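Local coordinates for Rho guanine nucleotide exchange factor 11 (Homo sapiens, PDB 5JHH), which probably activates Rho-family GTPases by promoting exchange of bound GDP for GTP through its tandem DH and PH domains, at residues D288-H296 with T309-N317. Sequence-based numbering, arbitrary orientation.
Sequences DEKLLLKCH and TFSPVLKLN
His296 N donates a hydrogen bond to Phe310 O, 3.0 Å away, reaching a lone pair in the carbonyl plane at an N-H...O angle of 158°. Cys295 CA adds a weaker CA-H...O contact, so the carbonyl oxygen touches two successive residues. Among the apolar contacts, Leu293 has CG anti to the backbone N (chi1 -154°), which carries its branched end toward 309-317; there CD1 lies 3.9 Å from CB of Pro312, whose apolar ring has no N-H to satisfy, and more loosely against Val313 CG2. Slim Cys295 fits beside the backbone, its SG 4.2 Å from Pro312 CD. At the exposed end, Thr309 CG2 meets the His296 ring edge, while Thr309 OG1 is hydrogen-bonded to Ser237 OG. Ser311 OG donates to Val313 O at 3.0 Å: a short hydroxyl side chain can turn back on the backbone two residues ahead, where strand 313-315 begins. The Phe310 ring leads away to Trp262 and Tyr345, suiting a large aromatic to this buried place. In this PH domain, strands 290-292 and 313-315 each pair with strand 280-287. One backbone bond thus fixes the chains at His296 and Phe310; packing at Pro312 and Thr309/His296 supplies the rest, without continuous strand pairing.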
ATOM      1  N   ASP A 288      20.617  21.203  -8.332  1.00 58.50           N
ATOM      2  CA  ASP A 288      20.654  21.201  -6.874  1.00 63.44           C
ATOM      3  C   ASP A 288      19.256  20.897  -6.365  1.00 63.43           C
ATOM      4  O   ASP A 288      18.725  19.811  -6.618  1.00 50.19           O
ATOM      5  CB  ASP A 288      21.186  22.538  -6.300  1.00 67.62           C
ATOM      6  CG  ASP A 288      22.712  22.613  -6.288  1.00 68.31           C
ATOM      7  OD1 ASP A 288      23.373  21.662  -6.758  1.00 65.06           O
ATOM      8  OD2 ASP A 288      23.249  23.630  -5.802  1.00 64.79           O
ATOM      9  N   GLU A 289      18.657  21.866  -5.683  1.00 59.39           N
ATOM     10  CA  GLU A 289      17.392  21.659  -5.058  1.00 65.40           C
ATOM     11  C   GLU A 289      16.375  22.476  -5.805  1.00 62.58           C
ATOM     12  O   GLU A 289      15.264  22.663  -5.340  1.00 61.07           O
ATOM     13  CB  GLU A 289      17.445  22.072  -3.579  1.00 68.56           C
ATOM     14  CG  GLU A 289      16.591  21.180  -2.672  1.00 79.02           C
ATOM     15  CD  GLU A 289      17.087  19.731  -2.589  1.00 90.21           C
ATOM     16  OE1 GLU A 289      18.227  19.527  -2.108  1.00 95.58           O
ATOM     17  OE2 GLU A 289      16.338  18.791  -2.989  1.00 81.95           O
ATOM     18  N   LYS A 290      16.748  22.978  -6.969  1.00 61.37           N
ATOM     19  CA  LYS A 290      15.835  23.822  -7.705  1.00 60.18           C
ATOM     20  C   LYS A 290      15.290  23.044  -8.890  1.00 50.68           C
ATOM     21  O   LYS A 290      15.876  22.050  -9.316  1.00 41.48           O
ATOM     22  CB  LYS A 290      16.504  25.145  -8.090  1.00 67.78           C
ATOM     23  CG  LYS A 290      16.914  25.984  -6.859  1.00 74.82           C
ATOM     24  CD  LYS A 290      16.307  27.393  -6.848  1.00 76.94           C
ATOM     25  CE  LYS A 290      15.037  27.526  -6.003  1.00 79.63           C
ATOM     26  NZ  LYS A 290      13.999  28.425  -6.623  1.00 80.04           N
ATOM     27  N   LEU A 291      14.100  23.444  -9.327  1.00 47.09           N
ATOM     28  CA  LEU A 291      13.403  22.798 -10.444  1.00 48.61           C
ATOM     29  C   LEU A 291      13.281  23.845 -11.522  1.00 46.24           C
ATOM     30  O   LEU A 291      12.513  24.814 -11.395  1.00 43.08           O
ATOM     31  CB  LEU A 291      11.994  22.302 -10.047  1.00 45.48           C
ATOM     32  CG  LEU A 291      11.950  21.253  -8.935  1.00 43.55           C
ATOM     33  CD1 LEU A 291      10.531  21.025  -8.436  1.00 42.87           C
ATOM     34  CD2 LEU A 291      12.600  19.954  -9.367  1.00 42.71           C
ATOM     35  N   LEU A 292      14.062  23.643 -12.575  1.00 47.46           N
ATOM     36  CA  LEU A 292      14.235  24.647 -13.588  1.00 48.83           C
ATOM     37  C   LEU A 292      13.293  24.409 -14.722  1.00 46.79           C
ATOM     38  O   LEU A 292      13.380  23.382 -15.416  1.00 40.73           O
ATOM     39  CB  LEU A 292      15.646  24.590 -14.146  1.00 54.17           C
ATOM     40  CG  LEU A 292      16.769  24.982 -13.206  1.00 58.39           C
ATOM     41  CD1 LEU A 292      18.017  25.139 -14.067  1.00 63.80           C
ATOM     42  CD2 LEU A 292      16.446  26.259 -12.424  1.00 61.19           C
ATOM     43  N   LEU A 293      12.418  25.381 -14.930  1.00 46.71           N
ATOM     44  CA  LEU A 293      11.601  25.410 -16.119  1.00 54.51           C
ATOM     45  C   LEU A 293      12.357  26.248 -17.159  1.00 64.24           C
ATOM     46  O   LEU A 293      12.620  27.444 -16.920  1.00 73.49           O
ATOM     47  CB  LEU A 293      10.254  26.025 -15.763  1.00 59.52           C
ATOM     48  CG  LEU A 293       9.045  25.649 -16.602  1.00 59.65           C
ATOM     49  CD1 LEU A 293       8.938  24.148 -16.768  1.00 59.99           C
ATOM     50  CD2 LEU A 293       7.771  26.213 -15.982  1.00 58.48           C
ATOM     51  N   LYS A 294      12.733  25.611 -18.277  1.00 63.52           N
ATOM     52  CA  LYS A 294      13.738  26.148 -19.206  1.00 71.26           C
ATOM     53  C   LYS A 294      13.645  25.545 -20.613  1.00 72.25           C
ATOM     54  O   LYS A 294      13.555  24.311 -20.752  1.00 73.15           O
ATOM     55  CB  LYS A 294      15.130  25.825 -18.661  1.00 80.27           C
ATOM     56  CG  LYS A 294      16.164  26.928 -18.835  1.00 87.59           C
ATOM     57  CD  LYS A 294      17.545  26.462 -18.388  1.00 87.58           C
ATOM     58  CE  LYS A 294      18.033  25.290 -19.228  1.00 85.67           C
ATOM     59  NZ  LYS A 294      19.501  25.091 -19.104  1.00 86.90           N
ATOM     60  N   CYS A 295      13.760  26.400 -21.639  1.00 65.55           N
ATOM     61  CA  CYS A 295      13.765  25.963 -23.055  1.00 62.23           C
ATOM     62  C   CYS A 295      15.014  25.143 -23.469  1.00 63.97           C
ATOM     63  O   CYS A 295      16.044  25.197 -22.810  1.00 69.81           O
ATOM     64  CB  CYS A 295      13.579  27.160 -23.993  1.00 59.02           C
ATOM     65  SG  CYS A 295      11.854  27.635 -24.282  1.00 63.06           S
ATOM     66  N   HIS A 296      14.877  24.338 -24.525  1.00 68.94           N
ATOM     67  CA  HIS A 296      15.944  23.452 -25.033  1.00 71.57           C
ATOM     68  C   HIS A 296      16.529  22.509 -23.960  1.00 72.80           C
ATOM     69  O   HIS A 296      15.929  22.265 -22.906  1.00 62.62           O
ATOM     70  CB  HIS A 296      17.063  24.287 -25.678  1.00 81.63           C
ATOM     71  CG  HIS A 296      17.683  23.653 -26.889  1.00 85.49           C
ATOM     72  ND1 HIS A 296      18.269  22.406 -26.855  1.00 84.96           N
ATOM     73  CD2 HIS A 296      17.830  24.102 -28.158  1.00 82.31           C
ATOM     74  CE1 HIS A 296      18.736  22.106 -28.053  1.00 80.23           C
ATOM     75  NE2 HIS A 296      18.481  23.118 -28.864  1.00 86.85           N
ATOM     76  N   THR A 309      14.203  26.268 -30.612  1.00 70.12           N
ATOM     77  CA  THR A 309      14.257  25.650 -29.285  1.00 76.03           C
ATOM     78  C   THR A 309      12.969  24.900 -28.914  1.00 77.64           C
ATOM     79  O   THR A 309      11.886  25.150 -29.460  1.00 65.21           O
ATOM     80  CB  THR A 309      14.514  26.680 -28.151  1.00 79.93           C
ATOM     81  OG1 THR A 309      13.599  27.780 -28.259  1.00 84.49           O
ATOM     82  CG2 THR A 309      15.938  27.199 -28.185  1.00 82.35           C
ATOM     83  N   PHE A 310      13.097  24.009 -27.932  1.00 71.70           N
ATOM     84  CA  PHE A 310      11.967  23.215 -27.419  1.00 65.00           C
ATOM     85  C   PHE A 310      11.277  23.844 -26.187  1.00 59.10           C
ATOM     86  O   PHE A 310      11.955  24.287 -25.253  1.00 55.77           O
ATOM     87  CB  PHE A 310      12.473  21.836 -27.022  1.00 68.37           C
ATOM     88  CG  PHE A 310      12.307  20.788 -28.083  1.00 70.74           C
ATOM     89  CD1 PHE A 310      11.054  20.468 -28.559  1.00 69.34           C
ATOM     90  CD2 PHE A 310      13.401  20.066 -28.552  1.00 74.25           C
ATOM     91  CE1 PHE A 310      10.891  19.470 -29.505  1.00 73.02           C
ATOM     92  CE2 PHE A 310      13.243  19.064 -29.493  1.00 73.62           C
ATOM     93  CZ  PHE A 310      11.986  18.764 -29.966  1.00 73.25           C
ATOM     94  N   SER A 311       9.939  23.870 -26.176  1.00 53.54           N
ATOM     95  CA  SER A 311       9.182  24.313 -24.982  1.00 52.30           C
ATOM     96  C   SER A 311       9.206  23.234 -23.877  1.00 51.48           C
ATOM     97  O   SER A 311       9.180  22.030 -24.176  1.00 47.82           O
ATOM     98  CB  SER A 311       7.720  24.648 -25.314  1.00 50.56           C
ATOM     99  OG  SER A 311       6.965  24.970 -24.137  1.00 43.75           O
ATOM    100  N   PRO A 312       9.241  23.670 -22.602  1.00 53.48           N
ATOM    101  CA  PRO A 312       9.295  22.764 -21.453  1.00 56.03           C
ATOM    102  C   PRO A 312       7.907  22.396 -20.915  1.00 49.67           C
ATOM    103  O   PRO A 312       7.788  21.509 -20.071  1.00 42.75           O
ATOM    104  CB  PRO A 312      10.081  23.573 -20.414  1.00 54.18           C
ATOM    105  CG  PRO A 312       9.845  25.009 -20.772  1.00 58.41           C
ATOM    106  CD  PRO A 312       9.259  25.084 -22.163  1.00 58.05           C
ATOM    107  N   VAL A 313       6.879  23.062 -21.431  1.00 45.78           N
ATOM    108  CA  VAL A 313       5.510  22.794 -21.064  1.00 41.60           C
ATOM    109  C   VAL A 313       4.739  22.388 -22.303  1.00 43.06           C
ATOM    110  O   VAL A 313       4.861  23.008 -23.351  1.00 53.51           O
ATOM    111  CB  VAL A 313       4.853  24.040 -20.492  1.00 41.08           C
ATOM    112  CG1 VAL A 313       3.400  23.764 -20.140  1.00 46.63           C
ATOM    113  CG2 VAL A 313       5.615  24.509 -19.281  1.00 38.40           C
ATOM    114  N   LEU A 314       3.933  21.350 -22.175  1.00 43.14           N
ATOM    115  CA  LEU A 314       3.070  20.882 -23.266  1.00 42.79           C
ATOM    116  C   LEU A 314       1.638  20.902 -22.797  1.00 39.97           C
ATOM    117  O   LEU A 314       1.366  20.546 -21.671  1.00 41.86           O
ATOM    118  CB  LEU A 314       3.483  19.459 -23.682  1.00 42.50           C
ATOM    119  CG  LEU A 314       4.935  19.411 -24.185  1.00 46.29           C
ATOM    120  CD1 LEU A 314       5.409  18.021 -24.554  1.00 44.94           C
ATOM    121  CD2 LEU A 314       5.076  20.342 -25.384  1.00 51.77           C
ATOM    122  N   LYS A 315       0.735  21.338 -23.664  1.00 45.37           N
ATOM    123  CA  LYS A 315      -0.688  21.284 -23.403  1.00 42.25           C
ATOM    124  C   LYS A 315      -1.240  19.963 -23.902  1.00 41.01           C
ATOM    125  O   LYS A 315      -1.104  19.603 -25.075  1.00 42.12           O
ATOM    126  CB  LYS A 315      -1.399  22.449 -24.067  1.00 44.08           C
ATOM    127  CG  LYS A 315      -0.898  23.811 -23.611  1.00 46.93           C
ATOM    128  CD  LYS A 315      -2.031  24.825 -23.723  1.00 54.67           C
ATOM    129  CE  LYS A 315      -1.562  26.267 -23.582  1.00 60.96           C
ATOM    130  NZ  LYS A 315      -1.307  26.897 -24.906  1.00 64.67           N
ATOM    131  N   LEU A 316      -1.879  19.246 -22.989  1.00 38.37           N
ATOM    132  CA  LEU A 316      -2.328  17.906 -23.245  1.00 36.80           C
ATOM    133  C   LEU A 316      -3.434  17.869 -24.259  1.00 37.80           C
ATOM    134  O   LEU A 316      -3.681  16.827 -24.834  1.00 40.54           O
ATOM    135  CB  LEU A 316      -2.781  17.254 -21.943  1.00 39.63           C
ATOM    136  CG  LEU A 316      -1.693  16.993 -20.884  1.00 39.50           C
ATOM    137  CD1 LEU A 316      -2.334  16.470 -19.628  1.00 40.68           C
ATOM    138  CD2 LEU A 316      -0.633  16.016 -21.364  1.00 38.99           C
ATOM    139  N   ASN A 317      -4.102  18.987 -24.504  1.00 34.57           N
ATOM    140  CA  ASN A 317      -5.146  19.008 -25.536  1.00 39.07           C
ATOM    141  C   ASN A 317      -4.612  19.180 -26.956  1.00 41.73           C
ATOM    142  O   ASN A 317      -5.383  19.133 -27.915  1.00 41.44           O
ATOM    143  CB  ASN A 317      -6.159  20.120 -25.258  1.00 39.91           C
ATOM    144  CG  ASN A 317      -5.523  21.475 -25.199  1.00 38.61           C
ATOM    145  OD1 ASN A 317      -4.379  21.658 -25.594  1.00 41.42           O
ATOM    146  ND2 ASN A 317      -6.244  22.424 -24.672  1.00 40.65           N
TER